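Local coordinates for protein aminopeptidase (PDB 2EK9) that probably acts as a zinc-dependent exopeptidase of the M28 family, removing amino acids from the amino terminus of peptides, at residues 220-225 against 263-268. Numbering follows the deposited sequence.
Sequences NDIIII and ELRFIT
Ile-222 to Ile-225 pair residue for residue with Glu-263 to Phe-266 as neighbouring parallel strands, axes 4.9 Å apart at their closest, inclined at 19°. Five backbone hydrogen bonds form the ladder: the first, Glu-263 N to Asp-221 O, is the most bent, and the last, Ile-267 N to Ile-225 O, is short at 2.8 Å and nearly straight.

On the face carrying Ile-222, Ile-224, Glu-263 and Arg-265, the arginine, extended from CG to NE, leans back toward the start of its own strand. Its NE, 2.7 Å from Glu-263 OE2, and its NH2 both grip that one oxygen almost in the guanidinium plane. Ile-222 lies over a face of the guanidinium, CD1 3.6 Å from Arg-265 NH2, while Ile-224 turns CD1 against the aliphatic part, 3.3 Å from Arg-265 CB. Glu-290 and Tyr-282 hold the far end of the arginine. A leucine in place of Arg-265 would probably strand the buried Glu-263 carboxylate without its countercharge.

The other face is apolar. A chi2 of 82° turns Ile-225 CD1 over the Phe-266 ring, 4.0 Å from Phe-266 CE1. Leu-264 CD2 packs 3.8 Å from Ile-223 CB, and helix 382-400 covers Ile-223, Leu-264 and Ile-225.

With helix 238-255 linking the two strands, this is a beta-alpha-beta crossover in the central sheet of the M28 zinc-peptidase fold.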
loop_
_atom_site.group_PDB
_atom_site.type_symbol
_atom_site.label_atom_id
_atom_site.label_comp_id
_atom_site.label_asym_id
_atom_site.label_seq_id
_atom_site.Cartn_x
_atom_site.Cartn_y
_atom_site.Cartn_z
ATOM N N ASN A 220 23.037 5.350 19.094
ATOM C CA ASN A 220 22.589 6.337 18.125
ATOM C C ASN A 220 21.718 5.633 17.089
ATOM O O ASN A 220 21.492 6.152 15.997
ATOM C CB ASN A 220 23.780 7.017 17.438
ATOM C CG ASN A 220 24.690 6.034 16.737
ATOM O OD1 ASN A 220 24.234 5.045 16.164
ATOM N ND2 ASN A 220 25.990 6.312 16.763
ATOM N N ASP A 221 21.235 4.444 17.448
ATOM C CA ASP A 221 20.382 3.657 16.564
ATOM C C ASP A 221 18.972 4.224 16.480
ATOM O O ASP A 221 18.492 4.870 17.409
ATOM C CB ASP A 221 20.278 2.207 17.046
ATOM C CG ASP A 221 21.580 1.445 16.922
ATOM O OD1 ASP A 221 22.498 1.921 16.224
ATOM O OD2 ASP A 221 21.674 0.353 17.517
ATOM N N ILE A 222 18.313 3.961 15.358
ATOM C CA ILE A 222 16.946 4.406 15.130
ATOM C C ILE A 222 16.117 3.238 14.595
ATOM O O ILE A 222 16.593 2.439 13.780
ATOM C CB ILE A 222 16.878 5.536 14.067
ATOM C CG1 ILE A 222 17.646 6.769 14.538
ATOM C CG2 ILE A 222 15.425 5.891 13.781
ATOM C CD1 ILE A 222 17.761 7.849 13.463
ATOM N N ILE A 223 14.880 3.134 15.069
ATOM C CA ILE A 223 13.965 2.110 14.587
ATOM C C ILE A 223 12.654 2.804 14.229
ATOM O O ILE A 223 12.163 3.634 14.988
ATOM C CB ILE A 223 13.675 1.019 15.642
ATOM C CG1 ILE A 223 14.891 0.098 15.793
ATOM C CG2 ILE A 223 12.440 0.225 15.227
ATOM C CD1 ILE A 223 14.644 -1.120 16.681
ATOM N N ILE A 224 12.107 2.463 13.065
ATOM C CA ILE A 224 10.855 3.042 12.589
ATOM C C ILE A 224 9.753 1.990 12.626
ATOM O O ILE A 224 9.952 0.852 12.192
ATOM C CB ILE A 224 10.973 3.538 11.117
ATOM C CG1 ILE A 224 12.064 4.609 10.991
ATOM C CG2 ILE A 224 9.624 4.093 10.640
ATOM C CD1 ILE A 224 11.680 5.951 11.544
ATOM N N ILE A 225 8.600 2.376 13.168
ATOM C CA ILE A 225 7.433 1.505 13.229
ATOM C C ILE A 225 6.347 2.289 12.510
ATOM O O ILE A 225 5.972 3.391 12.941
ATOM C CB ILE A 225 6.956 1.234 14.678
ATOM C CG1 ILE A 225 8.069 0.581 15.506
ATOM C CG2 ILE A 225 5.739 0.319 14.652
ATOM C CD1 ILE A 225 9.085 1.560 16.071
ATOM N N GLU A 263 16.408 5.280 19.613
ATOM C CA GLU A 263 15.378 6.224 19.203
ATOM C C GLU A 263 14.278 5.481 18.453
ATOM O O GLU A 263 14.551 4.699 17.548
ATOM C CB GLU A 263 15.980 7.312 18.303
ATOM C CG GLU A 263 14.986 8.380 17.860
ATOM C CD GLU A 263 15.638 9.495 17.053
ATOM O OE1 GLU A 263 16.723 9.959 17.452
ATOM O OE2 GLU A 263 15.061 9.915 16.025
ATOM N N LEU A 264 13.031 5.725 18.835
ATOM C CA LEU A 264 11.904 5.070 18.188
ATOM C C LEU A 264 11.012 6.102 17.514
ATOM O O LEU A 264 10.622 7.096 18.129
ATOM C CB LEU A 264 11.089 4.276 19.219
ATOM C CG LEU A 264 11.817 3.161 19.978
ATOM C CD1 LEU A 264 10.842 2.486 20.934
ATOM C CD2 LEU A 264 12.388 2.145 18.996
ATOM N N ARG A 265 10.702 5.872 16.242
ATOM C CA ARG A 265 9.839 6.783 15.507
ATOM C C ARG A 265 8.595 6.028 15.069
ATOM O O ARG A 265 8.670 5.125 14.234
ATOM C CB ARG A 265 10.567 7.337 14.281
ATOM C CG ARG A 265 11.873 8.028 14.615
ATOM C CD ARG A 265 12.507 8.653 13.391
ATOM N NE ARG A 265 13.720 9.381 13.744
ATOM C CZ ARG A 265 14.451 10.079 12.884
ATOM N NH1 ARG A 265 14.101 10.146 11.601
ATOM N NH2 ARG A 265 15.529 10.723 13.309
ATOM N N PHE A 266 7.460 6.392 15.657
ATOM C CA PHE A 266 6.175 5.778 15.345
ATOM C C PHE A 266 5.518 6.684 14.306
ATOM O O PHE A 266 5.279 7.870 14.555
ATOM C CB PHE A 266 5.332 5.678 16.621
ATOM C CG PHE A 266 5.923 4.764 17.668
ATOM C CD1 PHE A 266 5.645 3.400 17.662
ATOM C CD2 PHE A 266 6.786 5.266 18.643
ATOM C CE1 PHE A 266 6.219 2.546 18.611
ATOM C CE2 PHE A 266 7.364 4.426 19.593
ATOM C CZ PHE A 266 7.082 3.063 19.577
ATOM N N ILE A 267 5.224 6.120 13.142
ATOM C CA ILE A 267 4.668 6.900 12.051
ATOM C C ILE A 267 3.446 6.321 11.348
ATOM O O ILE A 267 3.361 5.113 11.119
ATOM C CB ILE A 267 5.753 7.118 10.964
ATOM C CG1 ILE A 267 7.024 7.676 11.603
ATOM C CG2 ILE A 267 5.237 8.056 9.868
ATOM C CD1 ILE A 267 8.182 7.805 10.643
ATOM N N THR A 268 2.494 7.193 11.021
ATOM C CA THR A 268 1.331 6.771 10.250
ATOM C C THR A 268 1.435 7.600 8.974
ATOM O O THR A 268 1.485 8.837 9.015
ATOM C CB THR A 268 -0.025 7.011 10.975
ATOM O OG1 THR A 268 -0.251 8.410 11.171
ATOM C CG2 THR A 268 -0.036 6.288 12.316
#